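Local coordinates for putative carbohydrate metabolism domain-containing protein (Bacteroides vulgatus, PDB 3S30) that is of unknown function but is probably a carbohydrate-active protein, perhaps a glycoside hydrolase, with a galactose-binding-domain-like fold and a bound sodium ion, at residues Y225-G230 with P336-L341; R242-N247 with S324-G329. One frame throughout, in Å; residues are numbered along the deposited sequence.

Interaction 1: Y225-G230 with P336-L341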
loop_
_atom_site.group_PDB
_atom_site.type_symbol
_atom_site.label_atom_id
_atom_site.label_comp_id
_atom_site.label_asym_id
_atom_site.label_seq_id
_atom_site.Cartn_x
_atom_site.Cartn_y
_atom_site.Cartn_z
ATOM N N TYR A 225 -3.153 5.335 -12.960
ATOM C CA TYR A 225 -1.836 5.702 -12.437
ATOM C C TYR A 225 -0.995 6.576 -13.394
ATOM O O TYR A 225 -1.279 6.690 -14.594
ATOM C CB TYR A 225 -1.042 4.436 -12.063
ATOM C CG TYR A 225 -0.294 3.813 -13.220
ATOM C CD1 TYR A 225 -0.889 2.865 -14.029
ATOM C CD2 TYR A 225 1.022 4.179 -13.501
ATOM C CE1 TYR A 225 -0.202 2.298 -15.100
ATOM C CE2 TYR A 225 1.711 3.621 -14.554
ATOM C CZ TYR A 225 1.098 2.680 -15.353
ATOM O OH TYR A 225 1.788 2.134 -16.412
ATOM N N LYS A 226 0.021 7.206 -12.811
ATOM C CA LYS A 226 1.158 7.771 -13.521
ATOM C C LYS A 226 2.386 7.299 -12.745
ATOM O O LYS A 226 2.325 7.147 -11.521
ATOM C CB LYS A 226 1.127 9.308 -13.518
ATOM C CG LYS A 226 -0.045 9.977 -14.242
ATOM C CD LYS A 226 0.142 11.488 -14.235
ATOM C CE LYS A 226 -0.963 12.216 -14.978
ATOM N NZ LYS A 226 -0.864 13.714 -14.896
ATOM N N TYR A 227 3.493 7.057 -13.444
ATOM C CA TYR A 227 4.712 6.584 -12.798
ATOM C C TYR A 227 5.936 7.098 -13.498
ATOM O O TYR A 227 6.014 7.108 -14.732
ATOM C CB TYR A 227 4.786 5.058 -12.777
ATOM C CG TYR A 227 5.961 4.505 -11.961
ATOM C CD1 TYR A 227 6.044 4.711 -10.587
ATOM C CD2 TYR A 227 6.976 3.792 -12.569
ATOM C CE1 TYR A 227 7.111 4.220 -9.851
ATOM C CE2 TYR A 227 8.034 3.281 -11.841
ATOM C CZ TYR A 227 8.095 3.487 -10.484
ATOM O OH TYR A 227 9.154 2.973 -9.776
ATOM N N LYS A 228 6.891 7.523 -12.686
ATOM C CA LYS A 228 8.194 7.961 -13.143
ATOM C C LYS A 228 9.204 7.395 -12.121
ATOM O O LYS A 228 9.108 7.675 -10.930
ATOM C CB LYS A 228 8.197 9.492 -13.226
ATOM C CG LYS A 228 9.552 10.186 -13.344
ATOM C CD LYS A 228 10.112 10.147 -14.742
ATOM C CE LYS A 228 11.190 11.215 -14.935
ATOM N NZ LYS A 228 11.674 11.246 -16.346
ATOM N N ALA A 229 10.117 6.552 -12.593
ATOM C CA ALA A 229 11.226 6.059 -11.779
ATOM C C ALA A 229 12.177 7.208 -11.383
ATOM O O ALA A 229 12.324 8.170 -12.124
ATOM C CB ALA A 229 11.988 4.965 -12.539
ATOM N N GLY A 230 12.779 7.113 -10.194
ATOM C CA GLY A 230 13.826 8.040 -9.777
ATOM C C GLY A 230 15.148 7.785 -10.509
ATOM O O GLY A 230 15.349 6.708 -11.094
ATOM N N PRO A 336 15.053 6.753 -4.652
ATOM C CA PRO A 336 14.460 8.004 -4.190
ATOM C C PRO A 336 13.948 8.834 -5.362
ATOM O O PRO A 336 14.626 8.931 -6.388
ATOM C CB PRO A 336 15.633 8.709 -3.498
ATOM C CG PRO A 336 16.450 7.601 -2.956
ATOM C CD PRO A 336 16.379 6.532 -4.043
ATOM N N GLY A 337 12.746 9.390 -5.215
ATOM C CA GLY A 337 12.128 10.216 -6.244
ATOM C C GLY A 337 11.128 9.461 -7.093
ATOM O O GLY A 337 10.366 10.081 -7.847
ATOM N N SER A 338 11.121 8.129 -6.983
ATOM C CA SER A 338 10.168 7.309 -7.744
ATOM C C SER A 338 8.777 7.693 -7.311
ATOM O O SER A 338 8.451 7.612 -6.125
ATOM C CB SER A 338 10.385 5.807 -7.533
ATOM O OG SER A 338 11.480 5.345 -8.302
ATOM N N THR A 339 7.977 8.136 -8.274
ATOM C CA THR A 339 6.695 8.748 -7.995
ATOM C C THR A 339 5.570 7.961 -8.660
ATOM O O THR A 339 5.534 7.833 -9.875
ATOM C CB THR A 339 6.686 10.223 -8.429
ATOM O OG1 THR A 339 7.789 10.891 -7.793
ATOM C CG2 THR A 339 5.376 10.907 -8.007
ATOM N N LEU A 340 4.689 7.387 -7.840
ATOM C CA LEU A 340 3.483 6.722 -8.330
ATOM C C LEU A 340 2.304 7.577 -7.905
ATOM O O LEU A 340 2.115 7.824 -6.710
ATOM C CB LEU A 340 3.339 5.317 -7.746
ATOM C CG LEU A 340 2.143 4.467 -8.200
ATOM C CD1 LEU A 340 2.198 4.108 -9.692
ATOM C CD2 LEU A 340 2.075 3.191 -7.359
ATOM N N LEU A 341 1.543 8.053 -8.889
ATOM C CA LEU A 341 0.302 8.753 -8.619
ATOM C C LEU A 341 -0.834 7.780 -8.891
ATOM O O LEU A 341 -0.806 7.051 -9.856
ATOM C CB LEU A 341 0.178 10.037 -9.469
ATOM C CG LEU A 341 1.301 11.087 -9.315
ATOM C CD1 LEU A 341 1.052 12.326 -10.159
ATOM C CD2 LEU A 341 1.521 11.500 -7.859
#
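Lys226 with Leu341 and Lys228 with Thr339 form the hydrogen-bonded pairs, and Tyr227 with Leu340 the non-hydrogen-bonded pair between them, where strands 225-228 and 339-341 run antiparallel at 173° with their axes 4.7 Å apart. Of the four backbone bonds, Thr339 N to Lys228 O is the straightest, at 2.9 Å and 169°. Tyr227 and Leu340 share the buried face. With CG anti to the backbone N (chi1 -173°), the tyrosine ring turns an edge to the partner strand, CD1 4.0 Å from Leu340 CB and Leu340 CA close to the ring plane. This sends the hydroxyl beyond the strand pair to hydrogen-bond with Ala325 O. A phenylalanine here would keep the ring packing but is likely to leave the Ala325 carbonyl without that partner. Tyr225 crosses Leu340 at about a right angle, with CD2 4.0 Å from Leu340 CD1, and its hydroxyl bonds to His286 O. The other face, with Lys226, Lys228, Thr339 and Leu341, is less buried; there Lys226, its chain extended, makes a cation-pi contact with Trp291.

Past the strand ends the pairing passes to a side chain. Ser338 OG accepts Gly230 N at 2.9 Å, and the same oxygen hydrogen-bonds to Asp244. Glycine suits position 230, since a CB would stand only 2.2 Å from Pro336 O. The positive phi of Gly337 would jam a CB against the preceding carbonyl oxygen. Thr339 OG1 donates to Gly337 O across this bend, 2.7 Å away and from above the carbonyl plane. Thus the contact combines a regular beta ladder with apolar packing on one side, while its buried hydroxyls are each given partners across neighbouring loops.

Interaction 2: R242-N247 with S324-G329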
loop_
_atom_site.group_PDB
_atom_site.type_symbol
_atom_site.label_atom_id
_atom_site.label_comp_id
_atom_site.label_asym_id
_atom_site.label_seq_id
_atom_site.Cartn_x
_atom_site.Cartn_y
_atom_site.Cartn_z
ATOM N N ARG A 242 19.680 1.495 -12.596
ATOM C CA ARG A 242 18.612 0.530 -12.666
ATOM C C ARG A 242 17.258 1.263 -12.634
ATOM O O ARG A 242 17.075 2.277 -11.944
ATOM C CB ARG A 242 18.713 -0.473 -11.517
ATOM C CG ARG A 242 17.621 -1.529 -11.530
ATOM C CD ARG A 242 17.824 -2.533 -10.425
ATOM N NE ARG A 242 16.620 -3.322 -10.174
ATOM C CZ ARG A 242 16.475 -4.203 -9.183
ATOM N NH1 ARG A 242 17.457 -4.425 -8.311
ATOM N NH2 ARG A 242 15.335 -4.876 -9.069
ATOM N N LYS A 243 16.319 0.749 -13.409
ATOM C CA LYS A 243 15.030 1.390 -13.565
ATOM C C LYS A 243 14.095 0.789 -12.515
ATOM O O LYS A 243 13.779 -0.402 -12.563
ATOM C CB LYS A 243 14.509 1.172 -14.992
ATOM C CG LYS A 243 13.473 2.181 -15.445
ATOM C CD LYS A 243 14.088 3.558 -15.732
ATOM C CE LYS A 243 14.968 3.553 -16.988
ATOM N NZ LYS A 243 15.482 4.908 -17.337
ATOM N N ASP A 244 13.688 1.619 -11.557
ATOM C CA ASP A 244 12.775 1.206 -10.497
ATOM C C ASP A 244 11.412 0.837 -11.082
ATOM O O ASP A 244 10.983 1.417 -12.099
ATOM C CB ASP A 244 12.599 2.343 -9.479
ATOM C CG ASP A 244 12.109 1.855 -8.111
ATOM O OD1 ASP A 244 11.887 0.628 -7.912
ATOM O OD2 ASP A 244 11.947 2.729 -7.231
ATOM N N VAL A 245 10.748 -0.138 -10.464
ATOM C CA VAL A 245 9.375 -0.468 -10.831
ATOM C C VAL A 245 8.503 -0.403 -9.591
ATOM O O VAL A 245 8.987 -0.555 -8.464
ATOM C CB VAL A 245 9.242 -1.852 -11.576
ATOM C CG1 VAL A 245 10.229 -1.922 -12.780
ATOM C CG2 VAL A 245 9.447 -3.051 -10.618
ATOM N N PHE A 246 7.223 -0.132 -9.811
ATOM C CA PHE A 246 6.263 0.019 -8.735
ATOM C C PHE A 246 5.447 -1.256 -8.601
ATOM O O PHE A 246 5.539 -2.144 -9.441
ATOM C CB PHE A 246 5.347 1.218 -9.009
ATOM C CG PHE A 246 4.360 1.018 -10.156
ATOM C CD1 PHE A 246 3.097 0.494 -9.921
ATOM C CD2 PHE A 246 4.677 1.419 -11.445
ATOM C CE1 PHE A 246 2.172 0.342 -10.961
ATOM C CE2 PHE A 246 3.759 1.274 -12.487
ATOM C CZ PHE A 246 2.508 0.731 -12.240
ATOM N N ASN A 247 4.633 -1.345 -7.556
ATOM C CA ASN A 247 3.753 -2.501 -7.412
ATOM C C ASN A 247 2.345 -2.066 -7.040
ATOM O O ASN A 247 2.152 -1.080 -6.352
ATOM C CB ASN A 247 4.316 -3.519 -6.398
ATOM C CG ASN A 247 3.767 -4.941 -6.617
ATOM O OD1 ASN A 247 2.933 -5.169 -7.487
ATOM N ND2 ASN A 247 4.222 -5.886 -5.810
ATOM N N SER A 324 2.592 0.645 -4.022
ATOM C CA SER A 324 3.970 1.059 -3.698
ATOM C C SER A 324 4.686 1.667 -4.892
ATOM O O SER A 324 4.635 1.111 -5.975
ATOM C CB SER A 324 4.792 -0.135 -3.195
ATOM O OG SER A 324 6.082 0.281 -2.752
ATOM N N ALA A 325 5.378 2.787 -4.679
ATOM C CA ALA A 325 6.191 3.423 -5.734
ATOM C C ALA A 325 7.433 2.608 -6.110
ATOM O O ALA A 325 7.958 2.747 -7.222
ATOM C CB ALA A 325 6.598 4.829 -5.328
ATOM N N SER A 326 7.897 1.762 -5.198
ATOM C CA SER A 326 9.068 0.907 -5.450
ATOM C C SER A 326 8.795 -0.548 -5.053
ATOM O O SER A 326 8.752 -0.875 -3.876
ATOM C CB SER A 326 10.300 1.447 -4.697
ATOM O OG SER A 326 10.539 2.808 -5.028
ATOM N N LYS A 327 8.619 -1.410 -6.049
ATOM C CA LYS A 327 8.292 -2.820 -5.820
ATOM C C LYS A 327 9.119 -3.438 -4.694
ATOM O O LYS A 327 8.567 -4.100 -3.805
ATOM C CB LYS A 327 8.509 -3.638 -7.096
ATOM C CG LYS A 327 8.335 -5.160 -6.904
ATOM C CD LYS A 327 8.523 -5.929 -8.215
ATOM C CE LYS A 327 8.151 -7.416 -8.057
ATOM N NZ LYS A 327 8.787 -8.066 -6.846
ATOM N N ASP A 328 10.437 -3.229 -4.751
ATOM C CA ASP A 328 11.358 -3.878 -3.825
ATOM C C ASP A 328 11.822 -2.980 -2.674
ATOM O O ASP A 328 12.760 -3.325 -1.961
ATOM C CB ASP A 328 12.551 -4.446 -4.590
ATOM C CG ASP A 328 12.208 -5.720 -5.348
ATOM O OD1 ASP A 328 11.390 -6.515 -4.843
ATOM O OD2 ASP A 328 12.770 -5.935 -6.443
ATOM N N GLY A 329 11.131 -1.856 -2.477
ATOM C CA GLY A 329 11.445 -0.912 -1.414
ATOM C C GLY A 329 11.214 -1.467 -0.026
ATOM O O GLY A 329 11.697 -0.908 0.954
HETATM O O HOH W 1 11.825 -1.348 -6.018
#
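Asp244 and Ser326 make the central side-chain contact: the serine hydroxyl donates to Asp244 OD2 over 2.6 Å, arriving on the syn side, close to the carboxylate plane. A chi1 of -159° swings the Asp244 carboxylate away from its own backbone N and toward the opposing loop. Beside it, Lys327 N gives Val245 O an almost straight bond of 2.6 Å (175°). Asn247 and Ser324 close the other end as an antiparallel hydrogen-bonded pair, Asn247 N to Ser324 O and Ser324 N to Asn247 O both measuring 2.9 Å; here strand 247-254 begins and strand 317-324 ends, and the two pair. Nearer the surface Val245 and Lys327 lie side by side, CG2 to CB 3.7 Å, so that the lysine's aliphatic stem covers the valine while its amine leads away.

Ser326 to Gly329 form a type I turn, closed by Gly329 N to Ser326 O. A water bridges the turn to the facing loop, donating to Asp244 OD1 and accepting from Asp328 N, 2.7 Å from each. Arg242 NH2 reaches Asp328 OD2 only through a long salt bridge of 3.8 Å, the guanidinium and carboxylate planes being 70° apart; the aspartate's firmer partner is Lys268. Further out, Ser326 OG also bonds to Thr171 OG1, and Ala335 N reaches Asp244 OD2, so strand 166-173 and the loop leading to 339-349 help to position this pair. Phe246 turns its ring away from 324-329, toward Tyr225 and Tyr227. The chemistry is therefore graded: short, directed bonds join the two loops in the buried part, whereas nearer solvent a looser network of charges links Arg242, Asp328 and Lys327, the Arg242 and Lys327 pairs both long.

The centres of interactions 1 and 2 lie about 9 Å apart on the same side of the chain's centre, both within the putative carbohydrate metabolism domain. Along the sequence the order is 225-230, 242-247, 324-329, 336-341, so interaction 2 falls wholly between the two halves of interaction 1. The first pairs strands 218-228 and 339-349; the second joins the loops bordering strands 247-254 and 317-324. They touch directly, with Tyr227 OH 2.8 Å from Ala325 O. Such hydroxyl bonds, and aromatic rings that meet obliquely, link the 218-228/339-349 strand pair to the loops at the ends of strands 247-254 and 317-324, consistent with a galactose-binding-domain-like beta fold.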